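Local coordinates for protein 5-Carboxyvanillate Decarboxylase (Novosphingobium aromaticivorans, PDB 4QRN) that probably removes a carboxylate group from 5-carboxyvanillate at a manganese-containing active site, as a member of the amidohydrolase family, at residues A[359-362]-A[363-367]; A[191-194]-A[195-198]. All blocks are in the same frame, centred on the assembly; numbering follows the deposited sequence.

Contact 1: residues A[359-362]-A[363-367]; sequences KKKF and FQTNA
Phe363 N bonds to Lys359 O in the ordinary four-residue manner, but the backbone bonds change span along this piece of helix 356-370. Lys360 O takes two donors from opposite faces of its carbonyl plane: Gln364 N at 2.9 Å and, five residues on, Thr365 N at 3.0 Å. Asn366 N continues the five-residue span, meeting Lys361 O in its carbonyl plane, on a lone pair. This is a pi-type widening of the helix. At the next step a water accepts from Ala367 N (2.8 Å) and lies within hydrogen-bonding distance of Phe362 O, one of several acceptors it can serve.

Among the polar side chains, Lys360 and Gln364 run side by side; one water accepts from both Lys360 NZ (3.0 Å) and Gln364 NE2, while Gln364 OE1 is held by Leu36 N. Asn366 CG, beside its own backbone N (chi1 -70°), brings the amide obliquely across Lys361, where Asn366 OD1 lies 3.5 Å from Lys361 CB. Asn366 ND2 donates beyond the helix to the carbonyls of Val331 and Glu328, and Lys361 NZ forms salt bridges with Glu328 and Asp329. With an alanine here in place of Asn366, both carbonyls would probably lose this donor and the space beside Lys361 CB would be left unfilled.

The aromatic contact is T-shaped: the edge of Phe362 is directed at the face of Phe363, with centroids 5.3 Å apart and planes at 71°. Lys359 CG meets the Phe363 ring at its edge, 3.9 Å from Phe363 CD2. Phe362 also packs on Asn310 and Met352, and Phe363 on Tyr35 and helix 343-350.

The widened turn thus trades four-residue bonds for five-residue ones, while most polar ends bind surrounding protein and Gln364, Asn366 and Ala367 touch strands 38-44 or 331-332.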
loop_
_atom_site.group_PDB
_atom_site.type_symbol
_atom_site.label_atom_id
_atom_site.label_comp_id
_atom_site.label_asym_id
_atom_site.label_seq_id
_atom_site.Cartn_x
_atom_site.Cartn_y
_atom_site.Cartn_z
ATOM N N LYS A 359 9.179 13.325 -21.782
ATOM C CA LYS A 359 9.502 11.938 -22.075
ATOM C C LYS A 359 11.018 11.701 -22.023
ATOM O O LYS A 359 11.476 10.650 -21.556
ATOM C CB LYS A 359 8.861 11.538 -23.409
ATOM C CG LYS A 359 8.911 10.055 -23.742
ATOM C CD LYS A 359 8.095 9.719 -24.974
ATOM C CE LYS A 359 6.594 9.744 -24.732
ATOM N NZ LYS A 359 5.848 9.785 -26.036
ATOM N N LYS A 360 11.800 12.662 -22.519
ATOM C CA LYS A 360 13.258 12.547 -22.460
ATOM C C LYS A 360 13.783 12.601 -21.022
ATOM O O LYS A 360 14.736 11.891 -20.691
ATOM C CB LYS A 360 13.919 13.618 -23.348
ATOM C CG LYS A 360 15.419 13.599 -23.282
ATOM C CD LYS A 360 16.034 14.559 -24.285
ATOM C CE LYS A 360 17.549 14.385 -24.337
ATOM N NZ LYS A 360 18.197 15.354 -25.291
ATOM N N LYS A 361 13.182 13.424 -20.166
ATOM C CA LYS A 361 13.538 13.393 -18.743
ATOM C C LYS A 361 13.266 12.003 -18.152
ATOM O O LYS A 361 14.108 11.438 -17.460
ATOM C CB LYS A 361 12.742 14.436 -17.964
ATOM C CG LYS A 361 13.141 15.869 -18.285
ATOM C CD LYS A 361 12.291 16.832 -17.446
ATOM C CE LYS A 361 12.664 18.280 -17.686
ATOM N NZ LYS A 361 11.938 19.170 -16.714
ATOM N N PHE A 362 12.058 11.487 -18.413
ATOM C CA PHE A 362 11.618 10.200 -17.886
ATOM C C PHE A 362 12.554 9.062 -18.302
ATOM O O PHE A 362 12.969 8.258 -17.468
ATOM C CB PHE A 362 10.177 9.966 -18.365
ATOM C CG PHE A 362 9.629 8.604 -18.021
ATOM C CD1 PHE A 362 9.328 8.262 -16.702
ATOM C CD2 PHE A 362 9.390 7.659 -19.009
ATOM C CE1 PHE A 362 8.815 7.003 -16.389
ATOM C CE2 PHE A 362 8.872 6.399 -18.692
ATOM C CZ PHE A 362 8.580 6.091 -17.388
ATOM N N PHE A 363 12.896 8.981 -19.584
ATOM C CA PHE A 363 13.704 7.871 -20.073
ATOM C C PHE A 363 15.197 8.015 -19.843
ATOM O O PHE A 363 15.899 7.014 -19.733
ATOM C CB PHE A 363 13.484 7.654 -21.574
ATOM C CG PHE A 363 12.343 6.719 -21.911
ATOM C CD1 PHE A 363 12.466 5.357 -21.688
ATOM C CD2 PHE A 363 11.184 7.193 -22.524
ATOM C CE1 PHE A 363 11.467 4.464 -22.097
ATOM C CE2 PHE A 363 10.160 6.314 -22.896
ATOM C CZ PHE A 363 10.324 4.954 -22.694
ATOM N N GLN A 364 15.697 9.255 -19.866
ATOM C CA GLN A 364 17.144 9.492 -19.960
ATOM C C GLN A 364 17.677 10.490 -18.953
ATOM O O GLN A 364 18.555 10.159 -18.167
ATOM C CB GLN A 364 17.504 9.979 -21.366
ATOM C CG GLN A 364 19.002 10.262 -21.501
ATOM C CD GLN A 364 19.342 10.962 -22.800
ATOM O OE1 GLN A 364 18.652 10.835 -23.816
ATOM N NE2 GLN A 364 20.377 11.771 -22.756
ATOM N N THR A 365 17.244 11.753 -19.021
ATOM C CA THR A 365 18.051 12.774 -18.364
ATOM C C THR A 365 17.847 12.852 -16.862
ATOM O O THR A 365 18.761 13.302 -16.163
ATOM C CB THR A 365 17.907 14.154 -19.027
ATOM O OG1 THR A 365 16.556 14.583 -18.948
ATOM C CG2 THR A 365 18.337 14.092 -20.494
ATOM N N ASN A 366 16.707 12.404 -16.339
ATOM C CA ASN A 366 16.605 12.316 -14.891
ATOM C C ASN A 366 17.622 11.320 -14.335
ATOM O O ASN A 366 18.353 11.643 -13.407
ATOM C CB ASN A 366 15.194 11.934 -14.470
ATOM C CG ASN A 366 14.164 13.050 -14.713
ATOM O OD1 ASN A 366 14.505 14.220 -14.930
ATOM N ND2 ASN A 366 12.893 12.676 -14.654
ATOM N N ALA A 367 17.702 10.137 -14.939
ATOM C CA ALA A 367 18.679 9.153 -14.489
ATOM C C ALA A 367 20.096 9.705 -14.626
ATOM O O ALA A 367 20.932 9.498 -13.750
ATOM C CB ALA A 367 18.526 7.872 -15.297
HETATM O O HOH W 1 20.921 14.300 -24.554
HETATM O O HOH W 2 15.563 9.114 -16.431
#

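Contact 2: residues A[191-194]-A[195-198]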
loop_
_atom_site.group_PDB
_atom_site.type_symbol
_atom_site.label_atom_id
_atom_site.label_comp_id
_atom_site.label_asym_id
_atom_site.label_seq_id
_atom_site.Cartn_x
_atom_site.Cartn_y
_atom_site.Cartn_z
ATOM N N GLU A 191 19.381 3.385 14.932
ATOM C CA GLU A 191 20.666 4.072 15.030
ATOM C C GLU A 191 21.831 3.171 14.616
ATOM O O GLU A 191 22.837 3.658 14.097
ATOM C CB GLU A 191 20.901 4.572 16.453
ATOM C CG GLU A 191 19.995 5.730 16.847
ATOM C CD GLU A 191 20.512 6.505 18.043
ATOM O OE1 GLU A 191 21.324 5.952 18.814
ATOM O OE2 GLU A 191 20.104 7.674 18.209
ATOM N N PHE A 192 21.712 1.862 14.844
ATOM C CA PHE A 192 22.758 0.913 14.459
ATOM C C PHE A 192 23.218 1.091 13.011
ATOM O O PHE A 192 24.392 0.896 12.713
ATOM C CB PHE A 192 22.216 -0.494 14.684
ATOM C CG PHE A 192 23.159 -1.599 14.308
ATOM C CD1 PHE A 192 24.284 -1.874 15.076
ATOM C CD2 PHE A 192 22.889 -2.405 13.207
ATOM C CE1 PHE A 192 25.140 -2.921 14.740
ATOM C CE2 PHE A 192 23.734 -3.453 12.872
ATOM C CZ PHE A 192 24.859 -3.715 13.637
ATOM N N PHE A 193 22.300 1.443 12.110
ATOM C CA PHE A 193 22.628 1.514 10.690
ATOM C C PHE A 193 23.191 2.857 10.244
ATOM O O PHE A 193 23.525 3.032 9.065
ATOM C CB PHE A 193 21.398 1.134 9.848
ATOM C CG PHE A 193 20.925 -0.266 10.134
ATOM C CD1 PHE A 193 21.631 -1.366 9.677
ATOM C CD2 PHE A 193 19.789 -0.469 10.919
ATOM C CE1 PHE A 193 21.200 -2.663 9.996
ATOM C CE2 PHE A 193 19.363 -1.730 11.242
ATOM C CZ PHE A 193 20.064 -2.841 10.785
ATOM N N ASP A 194 23.350 3.793 11.172
ATOM C CA ASP A 194 23.778 5.130 10.809
ATOM C C ASP A 194 25.074 5.201 9.976
ATOM O O ASP A 194 25.150 6.053 9.104
ATOM C CB ASP A 194 23.905 6.002 12.064
ATOM C CG ASP A 194 24.137 7.453 11.730
ATOM O OD1 ASP A 194 23.244 8.061 11.102
ATOM O OD2 ASP A 194 25.207 7.984 12.082
ATOM N N PRO A 195 26.064 4.314 10.213
ATOM C CA PRO A 195 27.265 4.400 9.373
ATOM C C PRO A 195 26.999 4.315 7.874
ATOM O O PRO A 195 27.777 4.876 7.092
ATOM C CB PRO A 195 28.121 3.227 9.868
ATOM C CG PRO A 195 27.742 3.103 11.332
ATOM C CD PRO A 195 26.241 3.331 11.308
ATOM N N ILE A 196 25.949 3.613 7.470
ATOM C CA ILE A 196 25.638 3.496 6.066
ATOM C C ILE A 196 25.233 4.873 5.513
ATOM O O ILE A 196 25.698 5.261 4.430
ATOM C CB ILE A 196 24.514 2.464 5.884
ATOM C CG1 ILE A 196 25.082 1.056 6.126
ATOM C CG2 ILE A 196 23.824 2.614 4.504
ATOM C CD1 ILE A 196 24.011 -0.034 6.265
ATOM N N PHE A 197 24.383 5.596 6.236
ATOM C CA PHE A 197 23.993 6.924 5.797
ATOM C C PHE A 197 25.149 7.896 5.796
ATOM O O PHE A 197 25.270 8.692 4.873
ATOM C CB PHE A 197 22.818 7.429 6.620
ATOM C CG PHE A 197 21.583 6.601 6.393
ATOM C CD1 PHE A 197 20.935 6.663 5.177
ATOM C CD2 PHE A 197 21.112 5.726 7.352
ATOM C CE1 PHE A 197 19.809 5.899 4.921
ATOM C CE2 PHE A 197 19.988 4.939 7.108
ATOM C CZ PHE A 197 19.330 5.026 5.893
ATOM N N ARG A 198 26.016 7.835 6.796
ATOM C CA ARG A 198 27.185 8.708 6.826
ATOM C C ARG A 198 28.013 8.488 5.559
ATOM O O ARG A 198 28.474 9.455 4.933
ATOM C CB ARG A 198 28.028 8.447 8.070
ATOM C CG ARG A 198 27.400 9.001 9.355
ATOM C CD ARG A 198 27.541 10.510 9.549
ATOM N NE ARG A 198 28.947 10.858 9.740
ATOM C CZ ARG A 198 29.613 10.687 10.877
ATOM N NH1 ARG A 198 28.971 10.283 11.968
ATOM N NH2 ARG A 198 30.917 10.946 10.921
HETATM O O HOH W 3 26.118 10.387 12.569
#
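Asp194 OD2 receives a hydrogen bond of 2.6 Å from a water that in turn accepts from Arg198 NH1 at 2.9 Å, so one solvent molecule spans the i to i+4 pair. Asp194 OD2 and Arg198 NH1 themselves stay 4.4 Å apart, beyond a salt bridge, with carboxylate and guanidinium planes 57° apart. Arg198 reaches the water by folding: the chain bends at chi2 (-77°) and chi3 (-66°), and Arg198 CG passes 3.6 Å from Asp194 OD2. The carboxylate's other oxygen, OD1, bonds to Tyr254 OH and has a long, weak ion pair with Lys253. These partners, together with the nearby start of the helix, would be expected to favour the charged form of the acid.

Backbone bonds make the change from 3-10 turn to helix. Asp194 N bonds to Glu191 O, Ile196 N to Phe193 O at 3.0 Å, and Arg198 N to Asp194 O, a full four-residue step. Pro195 suits the first turn of helix 194-203, where its nitrogen, lacking a hydrogen, has no helical acceptor to serve. In the amidohydrolase barrel this helix is the connection of a beta-alpha-beta crossover, leading from strand 177-179 to its parallel neighbour 207-209.

The apolar side is built from Phe193, Ile196 and Phe197. Ile196 CD1 comes obliquely to the Phe193 ring and lies 4.4 Å from Phe193 CD1. Phe192 CD2 sits 3.6 Å above one face of the Phe193 ring, near its rim, while the Phe192 ring also makes a cation-pi contact with Arg186. Phe192, Phe193 and Pro195 all touch Pro158 of helix 158-170, and Phe197 packs on Tyr254 and Leu257.

Overall arrangement
From the N terminus the chain reaches contact 2 first, between strands 177-179 and 207-209, where a 3-10 turn runs into helix 194-203. Contact 1 comes much later, in helix 356-370 close to the C terminus. Each is made within one continuous piece of chain, so neither closes a long loop, and the two lie in series without nesting or crossing. Their centres are 31 Å apart and their nearest atoms about 19 Å. Contact 2 faces helix 158-170 and the loop at Tyr254; contact 1 faces the first strand, 38-44, and the last, 331-332. The chain between them supplies the manganese ligands His210 and Asp336.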